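Local coordinates for condensin complex subunit 3 (Schizosaccharomyces pombe, PDB 5OQR), which serves as a regulatory subunit of the condensin complex, which is required to convert interphase chromatin into condensed, mitotic-like chromosomes, at residues H530-G535 / T542-L547; S568-A573 / A587-K592. One frame throughout, in Å; residues are numbered along the deposited sequence.

Contact 1. Residues H530-G535 / T542-L547; sequences HCYEKG and TAIRTL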
# COMPACT_ATOMS: atom_id res chain seq x y z
N HIS A 530 -9.69 -27.94 22.95
CA HIS A 530 -9.29 -27.75 24.34
C HIS A 530 -8.12 -26.78 24.45
O HIS A 530 -7.98 -26.08 25.46
CB HIS A 530 -8.93 -29.10 24.96
CG HIS A 530 -8.56 -29.01 26.41
ND1 HIS A 530 -7.26 -29.10 26.85
CD2 HIS A 530 -9.32 -28.85 27.51
CE1 HIS A 530 -7.23 -29.00 28.17
NE2 HIS A 530 -8.47 -28.84 28.59
N CYS A 531 -7.26 -26.72 23.42
CA CYS A 531 -6.16 -25.77 23.44
C CYS A 531 -6.66 -24.34 23.37
O CYS A 531 -6.07 -23.44 23.99
CB CYS A 531 -5.20 -26.06 22.28
SG CYS A 531 -4.13 -27.49 22.53
N TYR A 532 -7.74 -24.10 22.63
CA TYR A 532 -8.19 -22.72 22.44
C TYR A 532 -8.85 -22.17 23.69
O TYR A 532 -8.56 -21.04 24.11
CB TYR A 532 -9.16 -22.64 21.26
CG TYR A 532 -9.49 -21.22 20.90
CD1 TYR A 532 -10.49 -20.52 21.58
CD2 TYR A 532 -8.80 -20.55 19.90
CE1 TYR A 532 -10.78 -19.22 21.27
CE2 TYR A 532 -9.10 -19.25 19.58
CZ TYR A 532 -10.09 -18.59 20.27
OH TYR A 532 -10.39 -17.28 19.96
N GLU A 533 -9.75 -22.93 24.31
CA GLU A 533 -10.53 -22.40 25.42
C GLU A 533 -9.69 -22.24 26.68
O GLU A 533 -9.75 -21.20 27.35
CB GLU A 533 -11.75 -23.28 25.69
CG GLU A 533 -11.47 -24.77 25.75
CD GLU A 533 -12.69 -25.57 26.17
OE1 GLU A 533 -13.47 -25.08 27.02
OE2 GLU A 533 -12.89 -26.69 25.64
N LYS A 534 -8.89 -23.25 27.01
CA LYS A 534 -8.13 -23.26 28.26
C LYS A 534 -6.66 -22.93 28.07
O LYS A 534 -5.90 -22.97 29.04
CB LYS A 534 -8.26 -24.63 28.94
CG LYS A 534 -9.70 -25.08 29.18
CD LYS A 534 -10.28 -24.49 30.45
CE LYS A 534 -11.80 -24.62 30.45
NZ LYS A 534 -12.39 -24.45 31.80
N GLY A 535 -6.23 -22.59 26.85
CA GLY A 535 -4.84 -22.34 26.57
C GLY A 535 -4.52 -20.85 26.47
O GLY A 535 -5.39 -19.99 26.44
N THR A 542 -2.22 -21.41 17.77
CA THR A 542 -1.88 -22.73 17.23
C THR A 542 -3.14 -23.50 16.85
O THR A 542 -3.16 -24.21 15.85
CB THR A 542 -1.05 -23.51 18.24
OG1 THR A 542 0.22 -22.87 18.42
CG2 THR A 542 -0.81 -24.95 17.78
N ALA A 543 -4.20 -23.35 17.65
CA ALA A 543 -5.46 -24.03 17.35
C ALA A 543 -6.07 -23.50 16.06
O ALA A 543 -6.50 -24.27 15.20
CB ALA A 543 -6.43 -23.87 18.52
N ILE A 544 -6.12 -22.17 15.91
CA ILE A 544 -6.74 -21.57 14.73
C ILE A 544 -6.03 -22.04 13.46
O ILE A 544 -6.67 -22.43 12.48
CB ILE A 544 -6.73 -20.04 14.83
CG1 ILE A 544 -7.52 -19.56 16.06
CG2 ILE A 544 -7.31 -19.40 13.57
CD1 ILE A 544 -9.00 -19.86 16.03
N ARG A 545 -4.70 -21.99 13.46
CA ARG A 545 -3.96 -22.41 12.27
C ARG A 545 -4.16 -23.89 11.99
O ARG A 545 -4.33 -24.30 10.84
CB ARG A 545 -2.47 -22.11 12.44
CG ARG A 545 -2.13 -20.64 12.64
CD ARG A 545 -0.62 -20.42 12.55
NE ARG A 545 -0.21 -19.18 13.19
CZ ARG A 545 0.18 -19.07 14.46
NH1 ARG A 545 0.21 -20.13 15.25
NH2 ARG A 545 0.53 -17.89 14.94
N THR A 546 -4.13 -24.72 13.04
CA THR A 546 -4.25 -26.16 12.86
C THR A 546 -5.62 -26.53 12.31
O THR A 546 -5.73 -27.22 11.29
CB THR A 546 -3.99 -26.87 14.18
OG1 THR A 546 -2.73 -26.46 14.70
CG2 THR A 546 -3.99 -28.38 13.99
N LEU A 547 -6.68 -26.09 12.98
CA LEU A 547 -8.03 -26.43 12.55
C LEU A 547 -8.33 -25.86 11.17
O LEU A 547 -8.97 -26.52 10.34
CB LEU A 547 -9.04 -25.92 13.58
CG LEU A 547 -9.02 -26.71 14.89
CD1 LEU A 547 -9.53 -25.88 16.05
CD2 LEU A 547 -9.83 -27.98 14.75
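Y532 swings its ring out toward I544 because its CG stands anti to the backbone N (chi1 -172°), beside the carbonyl carbon. I544 answers with CG1 anti to its own carbonyl carbon (chi1 -60°) and a bent end (chi2 -65°), which carries CD1 to the ring although the CB leaves the helix at a slant to Y532's segment. The meeting is made along the CD2-CE2 side of the ring, closest at CE2: Y532 CE2 lies 3.6 Å from I544 CD1 and 3.9 Å from I544 CG1, with the methyl coming in obliquely. Nearer the backbones, Y532 CB rests 4.1 Å from A543 CB, a methyl that sits at the ring edge, near its plane. The small A543 is consistent with the close approach of the helices, the CA atoms of Y532 and A543 being 5.9 Å apart. On the second helix T542 O is gripped twice, by T546 N and T546 OG1 from opposite faces of the carbonyl plane, T546 OG1 lying 2.6 Å from T542 O. Outside the pair, K540 makes a cation-pi contact with the Y532 ring and hydrogen-bonds Y532 O through NZ, while I569 and A573 of helix 563-574 also pack on the tyrosine. With an alanine here in place of the tyrosine, I544 CD1 would probably lose its ring neighbour and K540 its cation-pi partner. The contact joins helices 518-534 and 537-554 just beside the short turn between them, the antiparallel helical hairpin of a HEAT repeat, here HEAT 8.

Contact 2. Residues S568-A573 / A587-K592; sequences SILFEA and AEAIAK
L570 meets A589 and I590 where helix 563-574 faces helix 580-597, two consecutive helices of the alpha-solenoid, and three buried residues carry the close contact. One branch of the leucine does the reaching: L570 CD2 comes to 3.8 Å from A589 CB. Closer to its root, L570 CB lies 4.1 Å from I590 CG1, so the leucine touches both neighbours at different heights. With CG1 anti to its carbonyl carbon (chi1 -66°) and an extended end (chi2 157°), I590 stretches across to the first helix, where CD1 packs 3.8 Å from L570 O. The backbones stay further apart than the side chains, 7.1 Å between the CA atoms of L570 and I590. Away from this tight patch the pairing thins out: A573 CB stays 5.9 Å from A587 N, and on the far flank of the first helix S568 and E572 are exposed. The rear of the second helix is instead covered by another protein chain, to which K592 NZ and E588 OE2 hydrogen-bond. F604 of helix 601-613 packs on I590 and stacks on F571. The side-chain contacts among L570, A589 and I590 are aliphatic, and I590 CD1 also packs on a carbonyl oxygen, which implies that burial and fit, not polar bonds, join the two helices here, while the polar groups of E588 and K592 are directed to the partner protein.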
# COMPACT_ATOMS: atom_id res chain seq x y z
N SER A 568 -17.21 -21.60 16.40
CA SER A 568 -17.23 -20.85 17.65
C SER A 568 -15.89 -20.17 17.92
O SER A 568 -15.84 -18.97 18.17
CB SER A 568 -17.61 -21.78 18.80
OG SER A 568 -17.49 -21.11 20.05
N ILE A 569 -14.80 -20.94 17.87
CA ILE A 569 -13.50 -20.36 18.17
C ILE A 569 -13.11 -19.33 17.12
O ILE A 569 -12.42 -18.35 17.42
CB ILE A 569 -12.42 -21.45 18.31
CG1 ILE A 569 -12.15 -22.15 16.98
CG2 ILE A 569 -12.84 -22.48 19.35
CD1 ILE A 569 -10.91 -22.99 16.97
N LEU A 570 -13.56 -19.53 15.88
CA LEU A 570 -13.31 -18.53 14.84
C LEU A 570 -14.06 -17.23 15.14
O LEU A 570 -13.53 -16.14 14.90
CB LEU A 570 -13.72 -19.08 13.47
CG LEU A 570 -12.82 -20.17 12.89
CD1 LEU A 570 -13.47 -20.81 11.68
CD2 LEU A 570 -11.46 -19.61 12.51
N PHE A 571 -15.29 -17.33 15.66
CA PHE A 571 -16.01 -16.14 16.09
C PHE A 571 -15.31 -15.48 17.26
O PHE A 571 -15.04 -14.27 17.25
CB PHE A 571 -17.45 -16.49 16.47
CG PHE A 571 -18.34 -16.79 15.31
CD1 PHE A 571 -18.51 -15.86 14.30
CD2 PHE A 571 -19.02 -17.99 15.23
CE1 PHE A 571 -19.33 -16.13 13.23
CE2 PHE A 571 -19.84 -18.26 14.16
CZ PHE A 571 -20.00 -17.33 13.16
N GLU A 572 -15.02 -16.26 18.30
CA GLU A 572 -14.39 -15.71 19.50
C GLU A 572 -13.08 -15.02 19.16
O GLU A 572 -12.80 -13.91 19.63
CB GLU A 572 -14.16 -16.83 20.52
CG GLU A 572 -13.87 -16.35 21.92
CD GLU A 572 -13.81 -17.49 22.92
OE1 GLU A 572 -13.05 -17.38 23.90
OE2 GLU A 572 -14.53 -18.49 22.71
N ALA A 573 -12.25 -15.66 18.32
CA ALA A 573 -10.98 -15.05 17.93
C ALA A 573 -11.21 -13.71 17.25
O ALA A 573 -10.55 -12.72 17.56
CB ALA A 573 -10.22 -15.99 16.99
N ALA A 587 -9.55 -13.53 11.70
CA ALA A 587 -10.01 -12.87 10.48
C ALA A 587 -9.39 -13.52 9.25
O ALA A 587 -10.08 -13.76 8.25
CB ALA A 587 -9.68 -11.38 10.53
N GLU A 588 -8.09 -13.80 9.30
CA GLU A 588 -7.42 -14.41 8.15
C GLU A 588 -7.93 -15.82 7.90
O GLU A 588 -8.19 -16.20 6.76
CB GLU A 588 -5.91 -14.42 8.37
CG GLU A 588 -5.11 -14.70 7.11
CD GLU A 588 -3.62 -14.64 7.34
OE1 GLU A 588 -3.20 -14.30 8.47
OE2 GLU A 588 -2.86 -14.93 6.39
N ALA A 589 -8.10 -16.61 8.97
CA ALA A 589 -8.60 -17.98 8.81
C ALA A 589 -9.97 -17.99 8.14
O ALA A 589 -10.20 -18.74 7.19
CB ALA A 589 -8.66 -18.66 10.18
N ILE A 590 -10.89 -17.17 8.64
CA ILE A 590 -12.21 -17.07 8.03
C ILE A 590 -12.09 -16.71 6.56
O ILE A 590 -12.75 -17.30 5.70
CB ILE A 590 -13.07 -16.04 8.79
CG1 ILE A 590 -13.36 -16.54 10.21
CG2 ILE A 590 -14.38 -15.76 8.06
CD1 ILE A 590 -13.69 -15.45 11.19
N ALA A 591 -11.24 -15.73 6.24
CA ALA A 591 -11.11 -15.27 4.87
C ALA A 591 -10.75 -16.42 3.93
O ALA A 591 -11.36 -16.58 2.87
CB ALA A 591 -10.05 -14.17 4.78
N LYS A 592 -9.76 -17.23 4.30
CA LYS A 592 -9.34 -18.31 3.40
C LYS A 592 -10.33 -19.46 3.39
O LYS A 592 -10.51 -20.11 2.35
CB LYS A 592 -7.93 -18.81 3.75
CG LYS A 592 -7.59 -18.84 5.23
CD LYS A 592 -6.25 -19.50 5.49
CE LYS A 592 -5.09 -18.66 4.99
NZ LYS A 592 -3.78 -19.35 5.18

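Contacts 1 and 2 are both buried and apolar, and they lie side by side, their centres about 12 Å apart, in successive helical pairs of the C-terminal condensing-subunit domain. Contact 1 joins helices 518-534 and 537-554; contact 2 joins the next two, 563-574 and 580-597, so they share no helix. They nevertheless touch: L547 packs on I569, and Y532 OH lies 3.0 Å from A573 N, while I544 also packs on A589. Their chemistry differs in that contact 1 uses an aromatic ring beside a lysine, whereas contact 2 joins aliphatic side chains. Another protein chain packs on R545 and T546 of contact 1, and at contact 2 adds hydrogen bonds to E588 and K592.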